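Local coordinates for protein DnaJ homolog dnj-2 (Caenorhabditis elegans, PDB 2QSA) that probably acts as a membrane-bound Hsp40-type co-chaperone, its N-terminal J domain stimulating ATP hydrolysis by an Hsp70 partner, at residues Asn94-Gln97 and Tyr98-Arg102; Asp74-Ala77 and Lys78-Asp82. All blocks are in the same frame, centred on the assembly; numbering follows the deposited sequence.

Contact 1 (Asn94-Gln97 and Tyr98-Arg102); sequences NYYQ and YYRLR
The last turns of helix 91-101, at the C-terminal end of the model, bring Y95, Y96 and Q97 against Y99 and R100 one turn on or less. The backbone ladder is tight at first: Y99 N gives a nearly straight bond to Y95 O, and R100 N reaches Y96 O at 2.7 Å. It lengthens as the helix runs out, L101 N lying 3.3 Å from Q97 O. The Y95 and Y99 rings run alongside each other, leaving the helix in the same direction, with Y95 CD2 4.1 Å from Y99 CE2. The Y99 ring also leans on the backbone, its CD2 being 3.2 Å from Y95 O. One face of the Y96 ring carries R100 CB; the ring and guanidinium planes are 43° apart. The Q97 side chain bends at chi2 (-54°), which lays its amide alongside R100. Here a water takes the hydrogen of R100 NE at 2.8 Å and donates both to Q97 OE1 (2.7 Å) and to Q97 O (2.9 Å), so three bonds hold it against the helix. In the E76 conformer modelled, R100 NH2 forms a salt bridge with E76 of helix 75-86, and Y95 meets R91 in a cation-pi contact. The i, i+4 pairs Y95/Y99 and Y96/R100 and the i, i+3 pair Q97/R100 have the spacing characteristic of an alpha-helix, here one that packs on helix 75-86.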
loop_
_atom_site.group_PDB
_atom_site.type_symbol
_atom_site.label_atom_id
_atom_site.label_comp_id
_atom_site.label_asym_id
_atom_site.label_seq_id
_atom_site.Cartn_x
_atom_site.Cartn_y
_atom_site.Cartn_z
ATOM N N ASN A 94 3.082 -1.468 -16.557
ATOM C CA ASN A 94 2.739 -1.355 -15.125
ATOM C C ASN A 94 1.329 -0.834 -14.903
ATOM O O ASN A 94 0.561 -1.363 -14.069
ATOM C CB ASN A 94 3.741 -0.446 -14.418
ATOM C CG ASN A 94 5.130 -1.076 -14.336
ATOM O OD1 ASN A 94 5.244 -2.294 -14.241
ATOM N ND2 ASN A 94 6.177 -0.234 -14.324
ATOM N N TYR A 95 0.946 0.170 -15.683
ATOM C CA TYR A 95 -0.430 0.643 -15.606
ATOM C C TYR A 95 -1.425 -0.438 -16.011
ATOM O O TYR A 95 -2.451 -0.620 -15.345
ATOM C CB TYR A 95 -0.623 1.862 -16.508
ATOM C CG TYR A 95 -0.227 3.198 -15.892
ATOM C CD1 TYR A 95 1.083 3.451 -15.489
ATOM C CD2 TYR A 95 -1.165 4.223 -15.774
ATOM C CE1 TYR A 95 1.444 4.704 -14.940
ATOM C CE2 TYR A 95 -0.807 5.481 -15.234
ATOM C CZ TYR A 95 0.508 5.702 -14.840
ATOM O OH TYR A 95 0.889 6.927 -14.297
ATOM N N TYR A 96 -1.150 -1.119 -17.131
ATOM C CA TYR A 96 -2.008 -2.193 -17.616
ATOM C C TYR A 96 -2.189 -3.293 -16.534
ATOM O O TYR A 96 -3.324 -3.727 -16.235
ATOM C CB TYR A 96 -1.376 -2.800 -18.886
ATOM C CG TYR A 96 -2.138 -3.988 -19.415
ATOM C CD1 TYR A 96 -3.320 -3.816 -20.126
ATOM C CD2 TYR A 96 -1.704 -5.272 -19.154
ATOM C CE1 TYR A 96 -4.046 -4.888 -20.592
ATOM C CE2 TYR A 96 -2.449 -6.380 -19.595
ATOM C CZ TYR A 96 -3.615 -6.165 -20.314
ATOM O OH TYR A 96 -4.364 -7.232 -20.766
ATOM N N GLN A 97 -1.082 -3.743 -15.938
ATOM C CA GLN A 97 -1.183 -4.822 -14.937
ATOM C C GLN A 97 -1.994 -4.366 -13.723
ATOM O O GLN A 97 -2.768 -5.146 -13.184
ATOM C CB GLN A 97 0.180 -5.312 -14.466
ATOM C CG GLN A 97 1.097 -5.916 -15.589
ATOM C CD GLN A 97 0.452 -7.036 -16.388
ATOM O OE1 GLN A 97 -0.343 -7.829 -15.874
ATOM N NE2 GLN A 97 0.814 -7.112 -17.669
ATOM N N TYR A 98 -1.797 -3.115 -13.308
ATOM C CA TYR A 98 -2.552 -2.561 -12.168
ATOM C C TYR A 98 -4.056 -2.561 -12.481
ATOM O O TYR A 98 -4.889 -3.119 -11.733
ATOM C CB TYR A 98 -2.070 -1.146 -11.868
ATOM C CG TYR A 98 -2.847 -0.444 -10.764
ATOM C CD1 TYR A 98 -2.626 -0.762 -9.424
ATOM C CD2 TYR A 98 -3.771 0.547 -11.057
ATOM C CE1 TYR A 98 -3.267 -0.123 -8.422
ATOM C CE2 TYR A 98 -4.476 1.191 -10.031
ATOM C CZ TYR A 98 -4.200 0.850 -8.721
ATOM O OH TYR A 98 -4.884 1.468 -7.704
ATOM N N TYR A 99 -4.415 -1.942 -13.601
ATOM C CA TYR A 99 -5.836 -1.867 -13.955
ATOM C C TYR A 99 -6.480 -3.203 -14.344
ATOM O O TYR A 99 -7.653 -3.452 -13.978
ATOM C CB TYR A 99 -6.080 -0.733 -14.967
ATOM C CG TYR A 99 -5.895 0.641 -14.365
ATOM C CD1 TYR A 99 -6.776 1.131 -13.379
ATOM C CD2 TYR A 99 -4.843 1.456 -14.744
ATOM C CE1 TYR A 99 -6.599 2.423 -12.799
ATOM C CE2 TYR A 99 -4.658 2.734 -14.180
ATOM C CZ TYR A 99 -5.548 3.215 -13.215
ATOM O OH TYR A 99 -5.342 4.479 -12.688
ATOM N N ARG A 100 -5.739 -4.088 -15.015
ATOM C CA ARG A 100 -6.238 -5.430 -15.395
ATOM C C ARG A 100 -6.688 -6.247 -14.182
ATOM O O ARG A 100 -7.711 -6.948 -14.202
ATOM C CB ARG A 100 -5.151 -6.245 -16.101
ATOM C CG ARG A 100 -5.673 -7.542 -16.746
ATOM C CD ARG A 100 -4.575 -8.547 -17.075
ATOM N NE ARG A 100 -3.938 -9.031 -15.854
ATOM C CZ ARG A 100 -4.401 -10.023 -15.079
ATOM N NH1 ARG A 100 -5.515 -10.699 -15.378
ATOM N NH2 ARG A 100 -3.729 -10.350 -13.993
ATOM N N LEU A 101 -5.882 -6.192 -13.132
ATOM C CA LEU A 101 -6.156 -6.981 -11.953
ATOM C C LEU A 101 -7.412 -6.495 -11.283
ATOM O O LEU A 101 -8.187 -7.297 -10.749
ATOM C CB LEU A 101 -4.994 -6.912 -10.973
ATOM C CG LEU A 101 -4.257 -8.215 -10.781
ATOM C CD1 LEU A 101 -3.439 -8.085 -9.510
ATOM C CD2 LEU A 101 -5.247 -9.384 -10.658
ATOM N N ARG A 102 -7.618 -5.184 -11.326
ATOM C CA ARG A 102 -8.778 -4.559 -10.685
ATOM C C ARG A 102 -10.046 -4.652 -11.518
ATOM O O ARG A 102 -10.940 -5.424 -11.158
ATOM C CB ARG A 102 -8.467 -3.122 -10.300
ATOM C CG ARG A 102 -7.277 -3.067 -9.337
ATOM C CD ARG A 102 -6.675 -1.681 -9.287
ATOM N NE ARG A 102 -7.580 -0.738 -8.642
ATOM C CZ ARG A 102 -7.765 -0.670 -7.326
ATOM N NH1 ARG A 102 -7.104 -1.483 -6.494
ATOM N NH2 ARG A 102 -8.616 0.221 -6.832
HETATM O O HOH W 1 -2.235 -7.912 -13.943
#

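Contact 2 (Asp74-Ala77 and Lys78-Asp82); sequences DDEA and KTNYD
T79 folds its hydroxyl back onto D75, one turn earlier, at the start of helix 75-86 in the J domain. With OG1 anti to its own carbonyl carbon (chi1 -67°), the hydroxyl donates to D75 O at 3.0 Å, while T79 N donates to the same oxygen. The two donors come from opposite faces of the D75 carbonyl plane, so that oxygen is gripped twice. N80 takes the same first torsion: its amide carbon CG rests 3.4 Å from E76 O, and N80 N bonds that oxygen, also at 3.0 Å. Ahead of them stands D74, the N-cap. In the conformer modelled, its OD2 accepts from A77 N at 3.0 Å, approached on the anti side and 22° out of the carboxylate plane, while D74 O receives K78 N. K78 runs extended until a bend at chi4 (-64°) swings NZ round to D82. NZ meets the syn lone pair of OD2 at 2.9 Å, a salt bridge one turn further on. K78 also makes a cation-pi contact with F28; D75 pairs with K30, and E76 OE2, in the conformer modelled, with R100 of helix 91-101. Y81 is turned inward against T71 and L72, packing the helix on helix 52-73, and hydrogen-bonds C17. The chemistry is that of a helix start: a carboxylate covers an amide of the first turn and the next two residues are acidic, while the charge of K78 is paired with D82. Negative charge at D74, D75 and E76 would be expected to suit the helix dipole and steady this end.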
loop_
_atom_site.group_PDB
_atom_site.type_symbol
_atom_site.label_atom_id
_atom_site.label_comp_id
_atom_site.label_asym_id
_atom_site.label_seq_id
_atom_site.Cartn_x
_atom_site.Cartn_y
_atom_site.Cartn_z
ATOM N N ASP A 74 -2.111 -10.017 -1.617
ATOM C CA ASP A 74 -2.526 -10.767 -2.795
ATOM C C ASP A 74 -1.302 -11.147 -3.626
ATOM O O ASP A 74 -0.543 -10.292 -4.071
ATOM C CB ASP A 74 -3.489 -9.944 -3.650
ATOM C CG ASP A 74 -4.021 -10.735 -4.823
ATOM O OD1 ASP A 74 -4.831 -11.662 -4.563
ATOM O OD2 ASP A 74 -3.628 -10.452 -5.984
ATOM N N ASP A 75 -1.101 -12.446 -3.843
ATOM C CA ASP A 75 0.140 -12.879 -4.543
ATOM C C ASP A 75 0.380 -12.243 -5.924
ATOM O O ASP A 75 1.506 -11.859 -6.258
ATOM C CB ASP A 75 0.170 -14.395 -4.702
ATOM C CG ASP A 75 0.195 -15.115 -3.368
ATOM O OD1 ASP A 75 0.259 -14.464 -2.310
ATOM O OD2 ASP A 75 0.074 -16.352 -3.400
ATOM N N GLU A 76 -0.699 -12.153 -6.706
ATOM C CA GLU A 76 -0.633 -11.594 -8.053
ATOM C C GLU A 76 -0.353 -10.091 -8.021
ATOM O O GLU A 76 0.522 -9.605 -8.758
ATOM C CB GLU A 76 -1.923 -11.867 -8.831
ATOM C CG GLU A 76 -1.896 -11.418 -10.277
ATOM C CD GLU A 76 -3.021 -12.011 -11.101
ATOM O OE1 GLU A 76 -4.026 -12.502 -10.525
ATOM O OE2 GLU A 76 -2.883 -11.998 -12.332
ATOM N N ALA A 77 -1.056 -9.374 -7.145
ATOM C CA ALA A 77 -0.873 -7.910 -6.988
ATOM C C ALA A 77 0.578 -7.672 -6.555
ATOM O O ALA A 77 1.228 -6.755 -7.068
ATOM C CB ALA A 77 -1.854 -7.342 -5.950
ATOM N N LYS A 78 1.073 -8.500 -5.616
ATOM C CA LYS A 78 2.426 -8.282 -5.070
ATOM C C LYS A 78 3.452 -8.531 -6.181
ATOM O O LYS A 78 4.419 -7.787 -6.295
ATOM C CB LYS A 78 2.710 -9.202 -3.857
ATOM C CG LYS A 78 4.061 -8.933 -3.250
ATOM C CD LYS A 78 4.290 -9.820 -2.042
ATOM C CE LYS A 78 5.661 -9.500 -1.391
ATOM N NZ LYS A 78 6.810 -9.824 -2.330
ATOM N N THR A 79 3.240 -9.566 -6.988
ATOM C CA THR A 79 4.183 -9.850 -8.088
ATOM C C THR A 79 4.191 -8.643 -9.057
ATOM O O THR A 79 5.255 -8.146 -9.451
ATOM C CB THR A 79 3.758 -11.156 -8.800
ATOM O OG1 THR A 79 3.936 -12.252 -7.892
ATOM C CG2 THR A 79 4.603 -11.366 -10.066
ATOM N N ASN A 80 2.998 -8.123 -9.371
ATOM C CA ASN A 80 2.882 -6.916 -10.215
ATOM C C ASN A 80 3.569 -5.707 -9.566
ATOM O O ASN A 80 4.294 -4.939 -10.226
ATOM C CB ASN A 80 1.406 -6.574 -10.455
ATOM C CG ASN A 80 0.727 -7.567 -11.427
ATOM O OD1 ASN A 80 1.401 -8.343 -12.075
ATOM N ND2 ASN A 80 -0.591 -7.526 -11.517
ATOM N N TYR A 81 3.344 -5.556 -8.265
ATOM C CA TYR A 81 3.924 -4.428 -7.524
ATOM C C TYR A 81 5.452 -4.449 -7.528
ATOM O O TYR A 81 6.119 -3.430 -7.860
ATOM C CB TYR A 81 3.431 -4.445 -6.068
ATOM C CG TYR A 81 3.806 -3.128 -5.371
ATOM C CD1 TYR A 81 3.364 -1.886 -5.892
ATOM C CD2 TYR A 81 4.619 -3.114 -4.215
ATOM C CE1 TYR A 81 3.708 -0.677 -5.305
ATOM C CE2 TYR A 81 4.985 -1.913 -3.614
ATOM C CZ TYR A 81 4.528 -0.689 -4.137
ATOM O OH TYR A 81 4.840 0.491 -3.549
ATOM N N ASP A 82 5.999 -5.626 -7.222
ATOM C CA ASP A 82 7.445 -5.789 -7.241
ATOM C C ASP A 82 8.049 -5.505 -8.635
ATOM O O ASP A 82 9.117 -4.885 -8.755
ATOM C CB ASP A 82 7.792 -7.196 -6.756
ATOM C CG ASP A 82 7.571 -7.367 -5.261
ATOM O OD1 ASP A 82 7.427 -6.363 -4.520
ATOM O OD2 ASP A 82 7.522 -8.544 -4.808
#

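How the contacts relate
Both contacts lie near the surface and within single helices that follow each other in the chain: contact 2 opens helix 75-86, contact 1 finishes helix 91-101. Their centres are 11 Å apart and they touch. In the conformers modelled, R100 of contact 1 forms a salt bridge with E76 of contact 2, and L101 packs over A77 and N80, so the end of one helix rests on the start of the other. At 74-82 carboxylates, a hydroxyl and a lysine dominate, with buried Y81 facing the domain interior; at 94-102 the chemistry is tyrosine rings, an arginine and a bridging water, with Y95 and Y98 against the N-terminal loop and Y96, Y99 and R100 exposed.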